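Local coordinates for ribosomal-protein-alanine acetyltransferase (Escherichia coli O157:H7, PDB 5ISV) that probably transfers an acetyl group from acetyl-CoA to the N-terminal alanine of ribosomal protein bS18, at residues M1-D11 with N42-M51; G96-S107 with E137-S147. One frame throughout, in Å; residues are numbered along the deposited sequence. Where two conformers were deposited one is given.

Contact 1: residues M1-D11 with N42-M51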
loop_
_atom_site.group_PDB
_atom_site.type_symbol
_atom_site.label_atom_id
_atom_site.label_comp_id
_atom_site.label_asym_id
_atom_site.label_seq_id
_atom_site.Cartn_x
_atom_site.Cartn_y
_atom_site.Cartn_z
ATOM N N MET A 1 12.422 -18.049 4.077
ATOM C CA MET A 1 12.034 -17.938 2.622
ATOM C C MET A 1 10.768 -17.085 2.517
ATOM O O MET A 1 9.780 -17.391 3.173
ATOM C CB MET A 1 11.755 -19.329 2.026
ATOM C CG MET A 1 12.380 -19.602 0.666
ATOM S SD MET A 1 11.559 -18.758 -0.698
ATOM C CE MET A 1 11.550 -20.095 -1.895
ATOM N N ASN A 2 10.819 -16.043 1.682
ATOM C CA ASN A 2 9.681 -15.174 1.386
ATOM C C ASN A 2 9.281 -15.310 -0.088
ATOM O O ASN A 2 10.150 -15.412 -0.976
ATOM C CB ASN A 2 10.014 -13.704 1.677
ATOM C CG ASN A 2 10.453 -13.439 3.131
ATOM O OD1 ASN A 2 9.813 -13.872 4.090
ATOM N ND2 ASN A 2 11.533 -12.674 3.293
ATOM N N THR A 3 7.968 -15.263 -0.345
ATOM C CA THR A 3 7.414 -15.336 -1.683
ATOM C C THR A 3 6.343 -14.262 -1.808
ATOM O O THR A 3 5.510 -14.163 -0.931
ATOM C CB THR A 3 6.753 -16.689 -1.893
ATOM O OG1 THR A 3 7.776 -17.707 -1.810
ATOM C CG2 THR A 3 6.060 -16.727 -3.238
ATOM N N ILE A 4 6.355 -13.541 -2.925
ATOM C CA ILE A 4 5.318 -12.486 -3.192
ATOM C C ILE A 4 4.447 -13.008 -4.323
ATOM O O ILE A 4 4.959 -13.504 -5.333
ATOM C CB ILE A 4 5.926 -11.104 -3.521
ATOM C CG1 ILE A 4 6.747 -10.581 -2.332
ATOM C CG2 ILE A 4 4.796 -10.107 -3.863
ATOM C CD1 ILE A 4 7.556 -9.315 -2.587
ATOM N N SER A 5 3.128 -12.920 -4.139
ATOM C CA SER A 5 2.208 -13.378 -5.165
ATOM C C SER A 5 0.927 -12.547 -5.104
ATOM O O SER A 5 0.730 -11.785 -4.170
ATOM C CB SER A 5 1.853 -14.862 -4.981
ATOM O OG SER A 5 1.269 -15.117 -3.700
ATOM N N SER A 6 0.055 -12.753 -6.084
ATOM C CA SER A 6 -1.269 -12.132 -6.068
ATOM C C SER A 6 -2.052 -12.527 -4.806
ATOM O O SER A 6 -1.985 -13.674 -4.349
ATOM C CB SER A 6 -2.052 -12.496 -7.329
ATOM O OG SER A 6 -3.359 -11.980 -7.263
ATOM N N LEU A 7 -2.777 -11.571 -4.232
ATOM C CA LEU A 7 -3.680 -11.828 -3.145
ATOM C C LEU A 7 -5.031 -12.148 -3.817
ATOM O O LEU A 7 -5.679 -11.241 -4.415
ATOM C CB LEU A 7 -3.782 -10.613 -2.196
ATOM C CG LEU A 7 -4.739 -10.734 -0.998
ATOM C CD1 LEU A 7 -4.103 -11.503 0.142
ATOM C CD2 LEU A 7 -5.238 -9.388 -0.494
ATOM N N GLU A 8 -5.477 -13.398 -3.708
ATOM C CA GLU A 8 -6.760 -13.862 -4.268
ATOM C C GLU A 8 -7.890 -13.725 -3.257
ATOM O O GLU A 8 -7.658 -13.574 -2.064
ATOM C CB GLU A 8 -6.663 -15.344 -4.667
ATOM C CG GLU A 8 -5.467 -15.709 -5.547
ATOM C CD GLU A 8 -5.463 -14.987 -6.882
ATOM O OE1 GLU A 8 -6.549 -14.637 -7.389
ATOM O OE2 GLU A 8 -4.372 -14.783 -7.446
ATOM N N THR A 9 -9.135 -13.847 -3.724
ATOM C CA THR A 9 -10.283 -13.848 -2.812
ATOM C C THR A 9 -10.173 -14.849 -1.630
ATOM O O THR A 9 -10.526 -14.533 -0.482
ATOM C CB THR A 9 -11.580 -14.125 -3.614
ATOM O OG1 THR A 9 -11.759 -13.066 -4.559
ATOM C CG2 THR A 9 -12.805 -14.208 -2.711
ATOM N N THR A 10 -9.689 -16.049 -1.914
ATOM C CA THR A 10 -9.509 -17.076 -0.878
ATOM C C THR A 10 -8.354 -16.782 0.085
ATOM O O THR A 10 -8.205 -17.471 1.097
ATOM C CB THR A 10 -9.264 -18.450 -1.503
ATOM O OG1 THR A 10 -8.219 -18.328 -2.472
ATOM C CG2 THR A 10 -10.541 -18.965 -2.183
ATOM N N ASP A 11 -7.559 -15.752 -0.232
ATOM C CA ASP A 11 -6.533 -15.229 0.658
ATOM C C ASP A 11 -7.029 -14.125 1.595
ATOM O O ASP A 11 -6.331 -13.766 2.543
ATOM C CB ASP A 11 -5.327 -14.717 -0.135
ATOM C CG ASP A 11 -4.693 -15.787 -1.000
ATOM O OD1 ASP A 11 -4.445 -16.928 -0.515
ATOM O OD2 ASP A 11 -4.424 -15.492 -2.184
ATOM N N ASN A 42 -3.688 -6.451 -6.022
ATOM C CA ASN A 42 -3.419 -6.747 -4.622
ATOM C C ASN A 42 -2.349 -7.849 -4.528
ATOM O O ASN A 42 -2.371 -8.798 -5.291
ATOM C CB ASN A 42 -4.713 -7.258 -3.964
ATOM C CG ASN A 42 -5.779 -6.166 -3.890
ATOM O OD1 ASN A 42 -5.448 -4.993 -4.003
ATOM N ND2 ASN A 42 -7.024 -6.531 -3.676
ATOM N N PHE A 43 -1.495 -7.715 -3.536
ATOM C CA PHE A 43 -0.326 -8.645 -3.344
ATOM C C PHE A 43 -0.259 -9.101 -1.903
ATOM O O PHE A 43 -0.664 -8.411 -0.969
ATOM C CB PHE A 43 0.993 -7.933 -3.718
ATOM C CG PHE A 43 1.139 -7.662 -5.187
ATOM C CD1 PHE A 43 1.291 -8.716 -6.103
ATOM C CD2 PHE A 43 1.096 -6.341 -5.673
ATOM C CE1 PHE A 43 1.420 -8.490 -7.446
ATOM C CE2 PHE A 43 1.204 -6.110 -7.023
ATOM C CZ PHE A 43 1.355 -7.163 -7.911
ATOM N N GLN A 44 0.370 -10.292 -1.734
ATOM C CA GLN A 44 0.652 -10.849 -0.410
ATOM C C GLN A 44 2.105 -11.315 -0.400
ATOM O O GLN A 44 2.668 -11.590 -1.466
ATOM C CB GLN A 44 -0.262 -12.038 -0.137
ATOM C CG GLN A 44 -0.114 -13.181 -1.159
ATOM C CD GLN A 44 -0.837 -14.447 -0.770
ATOM O OE1 GLN A 44 -0.749 -14.884 0.366
ATOM N NE2 GLN A 44 -1.571 -15.030 -1.704
ATOM N N LEU A 45 2.691 -11.247 0.784
ATOM C CA LEU A 45 4.050 -11.814 0.987
ATOM C C LEU A 45 3.896 -12.914 2.015
ATOM O O LEU A 45 3.324 -12.736 3.084
ATOM C CB LEU A 45 4.993 -10.724 1.485
ATOM C CG LEU A 45 6.460 -11.139 1.618
ATOM C CD1 LEU A 45 7.401 -9.976 1.428
ATOM C CD2 LEU A 45 6.758 -11.834 2.952
ATOM N N THR A 46 4.409 -14.099 1.678
ATOM C CA THR A 46 4.324 -15.256 2.561
ATOM C C THR A 46 5.771 -15.577 2.993
ATOM O O THR A 46 6.700 -15.493 2.193
ATOM C CB THR A 46 3.698 -16.440 1.839
ATOM O OG1 THR A 46 4.490 -16.768 0.706
ATOM C CG2 THR A 46 2.299 -16.245 1.423
ATOM N N GLN A 47 5.933 -15.848 4.278
ATOM C CA GLN A 47 7.226 -16.290 4.824
ATOM C C GLN A 47 6.994 -17.677 5.390
ATOM O O GLN A 47 6.156 -17.905 6.273
ATOM C CB GLN A 47 7.714 -15.377 5.935
ATOM C CG GLN A 47 9.059 -15.857 6.464
ATOM C CD GLN A 47 9.652 -14.909 7.464
ATOM O OE1 GLN A 47 9.695 -15.209 8.667
ATOM N NE2 GLN A 47 10.151 -13.795 6.994
ATOM N N ASN A 48 7.811 -18.630 4.923
ATOM C CA ASN A 48 7.778 -20.027 5.378
ATOM C C ASN A 48 6.363 -20.564 5.518
ATOM O O ASN A 48 5.962 -21.143 6.546
ATOM C CB ASN A 48 8.601 -20.116 6.638
ATOM C CG ASN A 48 10.071 -19.741 6.383
ATOM O OD1 ASN A 48 10.612 -19.920 5.269
ATOM N ND2 ASN A 48 10.713 -19.215 7.403
ATOM N N GLY A 49 5.597 -20.325 4.440
ATOM C CA GLY A 49 4.281 -20.893 4.275
ATOM C C GLY A 49 3.136 -20.127 4.878
ATOM O O GLY A 49 1.954 -20.500 4.646
ATOM N N LYS A 50 3.430 -19.069 5.638
ATOM C CA LYS A 50 2.382 -18.308 6.307
ATOM C C LYS A 50 2.327 -16.900 5.704
ATOM O O LYS A 50 3.370 -16.251 5.460
ATOM C CB LYS A 50 2.708 -18.183 7.800
ATOM C CG LYS A 50 2.917 -19.524 8.490
ATOM C CD LYS A 50 1.636 -20.324 8.489
ATOM C CE LYS A 50 1.842 -21.623 9.246
ATOM N NZ LYS A 50 0.527 -22.209 9.564
ATOM N N MET A 51 1.110 -16.380 5.449
ATOM C CA MET A 51 1.038 -14.994 5.011
ATOM C C MET A 51 1.604 -14.085 6.090
ATOM O O MET A 51 1.241 -14.220 7.255
ATOM C CB MET A 51 -0.393 -14.630 4.719
ATOM C CG MET A 51 -0.485 -13.260 4.012
ATOM S SD MET A 51 -2.151 -12.582 3.787
ATOM C CE MET A 51 -2.844 -13.793 2.670
HETATM O O HOH W 1 3.014 -15.388 -1.692
HETATM O O HOH W 2 -2.496 -9.106 -8.031
HETATM O O HOH W 3 -7.768 -9.480 -3.778
#
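Q44 reaches across to residues S5, S6, L7 and D11, and much of this contact can be read along its side chain. CB packs against CD1 of L7 at 3.9 Å. With chi1 at 59°, CG sits between the backbone N and the carbonyl carbon, a position that brings CG to 3.4 Å from O of S5 and alongside the S5 hydroxyl. CD continues past that hydroxyl, the chain being extended, and NE2 gives a nearly straight bond to O of S6 (3.0 Å, 170° at the hydrogen), which lies close to the amide plane. OD2 of D11 is 2.9 Å from the same NE2, on a side chain that crosses Q44 at about a right angle. This carboxylate oxygen is itself held by N of E8 (2.8 Å), on its anti lone pair, so the end of the 3-10 segment 9-11 is tied to the residue just ahead of it.

Residues 2-6 and 43-47 form the antiparallel pair of strands at one margin of the GNAT sheet, and a type I' turn from Q47 to K50 leads into strand 50-60. On the face shared by N2, I4, L45 and Q47, CG1 of I4 lies 3.9 Å from CD1 of L45, while I4 and F43 also meet helix 80-94. Farther along, N2 and Q47 run side by side with amide planes 30° apart; NE2 of Q47 donates to an in-plane lone pair of N2 OD1 at 2.9 Å. The other face carries T3, S5, Q44 and T46, where one water joins O of T3 to the hydroxyls of S5 and T46. CE of M51, from strand 50-60, meets CD1 of L7 at 3.6 Å, beside side chains of helix 12-22.

Contact 2: residues G96-S107 with E137-S147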
loop_
_atom_site.group_PDB
_atom_site.type_symbol
_atom_site.label_atom_id
_atom_site.label_comp_id
_atom_site.label_asym_id
_atom_site.label_seq_id
_atom_site.Cartn_x
_atom_site.Cartn_y
_atom_site.Cartn_z
ATOM N N GLY A 96 3.263 0.861 -16.938
ATOM C CA GLY A 96 3.237 2.247 -17.388
ATOM C C GLY A 96 2.446 3.163 -16.483
ATOM O O GLY A 96 2.126 4.283 -16.867
ATOM N N VAL A 97 2.175 2.747 -15.252
ATOM C CA VAL A 97 1.410 3.580 -14.316
ATOM C C VAL A 97 2.232 4.810 -13.953
ATOM O O VAL A 97 3.448 4.725 -13.741
ATOM C CB VAL A 97 1.047 2.753 -13.062
ATOM C CG1 VAL A 97 0.587 3.592 -11.893
ATOM C CG2 VAL A 97 0.012 1.690 -13.422
ATOM N N ALA A 98 1.586 5.970 -13.962
ATOM C CA ALA A 98 2.283 7.241 -13.767
ATOM C C ALA A 98 2.615 7.582 -12.331
ATOM O O ALA A 98 3.696 8.116 -12.059
ATOM C CB ALA A 98 1.464 8.356 -14.368
ATOM N N THR A 99 1.677 7.339 -11.416
ATOM C CA THR A 99 1.868 7.679 -10.007
ATOM C C THR A 99 1.259 6.621 -9.129
ATOM O O THR A 99 0.368 5.876 -9.577
ATOM C CB THR A 99 1.204 9.029 -9.646
ATOM O OG1 THR A 99 -0.184 8.959 -9.998
ATOM C CG2 THR A 99 1.864 10.194 -10.369
ATOM N N LEU A 100 1.809 6.535 -7.911
ATOM C CA LEU A 100 1.225 5.778 -6.806
ATOM C C LEU A 100 0.986 6.764 -5.641
ATOM O O LEU A 100 1.896 7.452 -5.208
ATOM C CB LEU A 100 2.157 4.635 -6.383
ATOM C CG LEU A 100 1.804 3.889 -5.106
ATOM C CD1 LEU A 100 0.457 3.160 -5.236
ATOM C CD2 LEU A 100 2.883 2.837 -4.815
ATOM N N TRP A 101 -0.212 6.727 -5.095
ATOM C CA TRP A 101 -0.649 7.584 -3.984
ATOM C C TRP A 101 -0.945 6.744 -2.747
ATOM O O TRP A 101 -1.402 5.612 -2.854
ATOM C CB TRP A 101 -1.990 8.276 -4.371
ATOM C CG TRP A 101 -1.889 9.140 -5.529
ATOM C CD1 TRP A 101 -1.928 8.774 -6.851
ATOM C CD2 TRP A 101 -1.689 10.552 -5.504
ATOM N NE1 TRP A 101 -1.746 9.874 -7.642
ATOM C CE2 TRP A 101 -1.582 10.977 -6.838
ATOM C CE3 TRP A 101 -1.561 11.499 -4.481
ATOM C CZ2 TRP A 101 -1.423 12.327 -7.181
ATOM C CZ3 TRP A 101 -1.381 12.860 -4.833
ATOM C CH2 TRP A 101 -1.301 13.247 -6.156
ATOM N N LEU A 102 -0.729 7.321 -1.591
ATOM C CA LEU A 102 -1.142 6.693 -0.318
ATOM C C LEU A 102 -1.455 7.750 0.704
ATOM O O LEU A 102 -1.151 8.935 0.503
ATOM C CB LEU A 102 -0.055 5.728 0.248
ATOM C CG LEU A 102 1.304 6.329 0.589
ATOM C CD1 LEU A 102 1.363 7.035 1.945
ATOM C CD2 LEU A 102 2.372 5.224 0.580
ATOM N N GLU A 103 -2.070 7.327 1.798
ATOM C CA GLU A 103 -2.418 8.198 2.900
ATOM C C GLU A 103 -1.858 7.570 4.181
ATOM O O GLU A 103 -1.941 6.333 4.345
ATOM C CB GLU A 103 -3.940 8.253 2.994
ATOM C CG GLU A 103 -4.516 9.599 3.161
ATOM C CD GLU A 103 -6.008 9.652 2.882
ATOM O OE1 GLU A 103 -6.707 8.648 3.081
ATOM O OE2 GLU A 103 -6.481 10.716 2.463
ATOM N N VAL A 104 -1.270 8.374 5.049
ATOM C CA VAL A 104 -0.664 7.865 6.269
ATOM C C VAL A 104 -0.969 8.793 7.430
ATOM O O VAL A 104 -0.932 10.014 7.299
ATOM C CB VAL A 104 0.874 7.634 6.063
ATOM C CG1 VAL A 104 1.582 8.871 5.582
ATOM C CG2 VAL A 104 1.561 7.116 7.322
ATOM N N ARG A 105 -1.315 8.236 8.576
ATOM C CA ARG A 105 -1.447 8.983 9.819
ATOM C C ARG A 105 -0.190 9.769 10.127
ATOM O O ARG A 105 0.913 9.212 10.092
ATOM C CB ARG A 105 -1.780 8.019 10.962
ATOM C CG ARG A 105 -3.205 7.566 10.905
ATOM C CD ARG A 105 -3.475 6.309 11.701
ATOM N NE ARG A 105 -4.881 5.977 11.750
ATOM C CZ ARG A 105 -5.756 6.465 12.630
ATOM N NH1 ARG A 105 -5.376 7.325 13.569
ATOM N NH2 ARG A 105 -7.032 6.095 12.562
ATOM N N ALA A 106 -0.327 11.049 10.456
ATOM C CA ALA A 106 0.837 11.918 10.676
ATOM C C ALA A 106 1.776 11.442 11.802
ATOM O O ALA A 106 2.957 11.768 11.803
ATOM C CB ALA A 106 0.363 13.321 10.965
ATOM N N SER A 107 1.230 10.703 12.772
ATOM C CA SER A 107 2.041 10.244 13.904
ATOM C C SER A 107 2.951 9.076 13.540
ATOM O O SER A 107 3.827 8.735 14.340
ATOM C CB SER A 107 1.163 9.816 15.063
ATOM O OG SER A 107 0.274 8.787 14.673
ATOM N N GLU A 137 -6.205 13.147 14.330
ATOM C CA GLU A 137 -4.872 13.427 13.786
ATOM C C GLU A 137 -4.931 13.603 12.277
ATOM O O GLU A 137 -5.858 13.117 11.604
ATOM C CB GLU A 137 -3.838 12.342 14.190
ATOM C CG GLU A 137 -3.909 11.004 13.465
ATOM C CD GLU A 137 -2.737 10.086 13.801
ATOM O OE1 GLU A 137 -2.986 8.881 13.924
ATOM O OE2 GLU A 137 -1.591 10.571 13.897
ATOM N N ASP A 138 -3.936 14.304 11.761
ATOM C CA ASP A 138 -3.856 14.594 10.353
ATOM C C ASP A 138 -3.523 13.341 9.550
ATOM O O ASP A 138 -2.869 12.381 10.043
ATOM C CB ASP A 138 -2.798 15.653 10.074
ATOM C CG ASP A 138 -3.098 17.030 10.712
ATOM O OD1 ASP A 138 -4.188 17.281 11.284
ATOM O OD2 ASP A 138 -2.172 17.859 10.664
ATOM N N ALA A 139 -3.964 13.348 8.311
ATOM C CA ALA A 139 -3.524 12.437 7.264
ATOM C C ALA A 139 -2.521 13.152 6.389
ATOM O O ALA A 139 -2.654 14.345 6.118
ATOM C CB ALA A 139 -4.704 12.003 6.426
ATOM N N ILE A 140 -1.460 12.449 5.999
ATOM C CA ILE A 140 -0.506 12.967 5.032
ATOM C C ILE A 140 -0.773 12.197 3.776
ATOM O O ILE A 140 -0.726 10.948 3.801
ATOM C CB ILE A 140 0.978 12.742 5.450
ATOM C CG1 ILE A 140 1.245 13.223 6.878
ATOM C CG2 ILE A 140 1.910 13.406 4.453
ATOM C CD1 ILE A 140 0.963 14.677 7.126
ATOM N N ILE A 141 -1.021 12.866 2.678
ATOM C CA ILE A 141 -1.184 12.257 1.371
ATOM C C ILE A 141 0.185 12.334 0.726
ATOM O O ILE A 141 0.787 13.399 0.630
ATOM C CB ILE A 141 -2.231 12.991 0.498
ATOM C CG1 ILE A 141 -3.617 12.794 1.087
ATOM C CG2 ILE A 141 -2.271 12.397 -0.899
ATOM C CD1 ILE A 141 -3.763 12.941 2.571
ATOM N N MET A 142 0.695 11.178 0.313
ATOM C CA MET A 142 1.980 11.101 -0.374
ATOM C C MET A 142 1.829 10.559 -1.790
ATOM O O MET A 142 0.966 9.695 -2.060
ATOM C CB MET A 142 2.974 10.260 0.452
ATOM C CG MET A 142 3.022 10.634 1.927
ATOM S SD MET A 142 4.340 9.809 2.831
ATOM C CE MET A 142 5.730 10.764 2.282
ATOM N N ALA A 143 2.710 11.030 -2.671
ATOM C CA ALA A 143 2.720 10.614 -4.083
ATOM C C ALA A 143 4.128 10.187 -4.539
ATOM O O ALA A 143 5.114 10.829 -4.219
ATOM C CB ALA A 143 2.206 11.766 -4.968
ATOM N N LEU A 144 4.175 9.109 -5.304
ATOM C CA LEU A 144 5.381 8.622 -5.920
ATOM C C LEU A 144 5.218 8.621 -7.445
ATOM O O LEU A 144 4.417 7.884 -7.983
ATOM C CB LEU A 144 5.664 7.225 -5.428
ATOM C CG LEU A 144 6.850 6.559 -6.147
ATOM C CD1 LEU A 144 8.171 7.231 -5.826
ATOM C CD2 LEU A 144 6.945 5.085 -5.767
ATOM N N PRO A 145 5.992 9.460 -8.135
ATOM C CA PRO A 145 6.060 9.337 -9.602
ATOM C C PRO A 145 6.748 8.011 -9.967
ATOM O O PRO A 145 7.751 7.690 -9.358
ATOM C CB PRO A 145 6.872 10.567 -10.030
ATOM C CG PRO A 145 6.738 11.494 -8.882
ATOM C CD PRO A 145 6.711 10.637 -7.650
ATOM N N ILE A 146 6.194 7.302 -10.934
ATOM C CA ILE A 146 6.731 6.042 -11.380
ATOM C C ILE A 146 7.178 6.148 -12.837
ATOM O O ILE A 146 8.358 6.288 -13.111
ATOM C CB ILE A 146 5.721 4.895 -11.102
ATOM C CG1 ILE A 146 5.560 4.786 -9.571
ATOM C CG2 ILE A 146 6.220 3.552 -11.662
ATOM C CD1 ILE A 146 4.618 3.711 -9.102
ATOM N N SER A 147 6.247 6.101 -13.783
ATOM C CA SER A 147 6.601 5.979 -15.188
ATOM C C SER A 147 6.811 7.358 -15.860
ATOM O O SER A 147 6.168 8.387 -15.526
ATOM C CB SER A 147 5.542 5.173 -15.954
ATOM O OG SER A 147 5.396 3.864 -15.375
HETATM O O HOH W 4 5.093 10.080 -13.435
#
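The indole of W101 lies over A143, whose CB stands 3.8 Å from the centroid of the six-membered ring and 13° off its normal, a CH-pi contact over one face. At the ring edge, CE3 meets CG2 of I141 at 3.8 Å. The second flat group, the guanidinium of R105, receives E137 at its edge: NH1 donates to the anti lone pair of E137 OE1 at 2.9 Å, in a salt bridge, with the carboxylate plane turned 62° from that of the guanidinium. R105 also makes a cation-pi contact with F25, and its NH1 has a further acceptor in O of P131.

Strands 99-105 and 137-145 run antiparallel in the GNAT core, with three hydrogen-bonded pairs, L100-L144, L102-M142 and V104-I140, whose side chains share one face. There CD1 of L102 lies alongside CB of M142 at 3.9 Å, and L100 and L144 both pack on I89 of helix 80-94. The opposite face bears W101, E103 and R105. E103, the predicted proton acceptor, has its CG 3.5 Å from CD1 of I141, the two side chains lying side by side, while its carboxylate forms a salt bridge with R126 of strand 121-129. At the end of the pair where strand 99-105 begins, OG of S147 donates to O of V97 at 2.7 Å from above the carbonyl plane.

With chi1 at 75°, E137 turns its carboxylate over the end of strand 99-105, where OE2 accepts from OG of S107 on its syn lone pair (2.7 Å) and from N of S107 (3.0 Å). Three donors thus grip one carboxylate, fixing its rotation and probably favouring its ionised form.

How the contacts relate
Contact 1 and contact 2 belong to one mixed sheet of the GNAT fold and lie on opposite sides of the chain's centre, with their own centres 23 Å apart and their nearest atoms about 9 Å apart. They follow in series along the chain: strands 2-6 and 43-47 pair first, strands 99-105 and 136-145 later. Strands 50-60 and 63-71 lie between the two pairs, and helix 80-94 packs against side chains of both. The predicted acetyl-CoA-binding residues at the end of strand 63-71 thus lie on a strand between the two pairs, the side chain of V71 about 7 Å from that of L45 in contact 1, while contact 2 contributes the predicted catalytic E103.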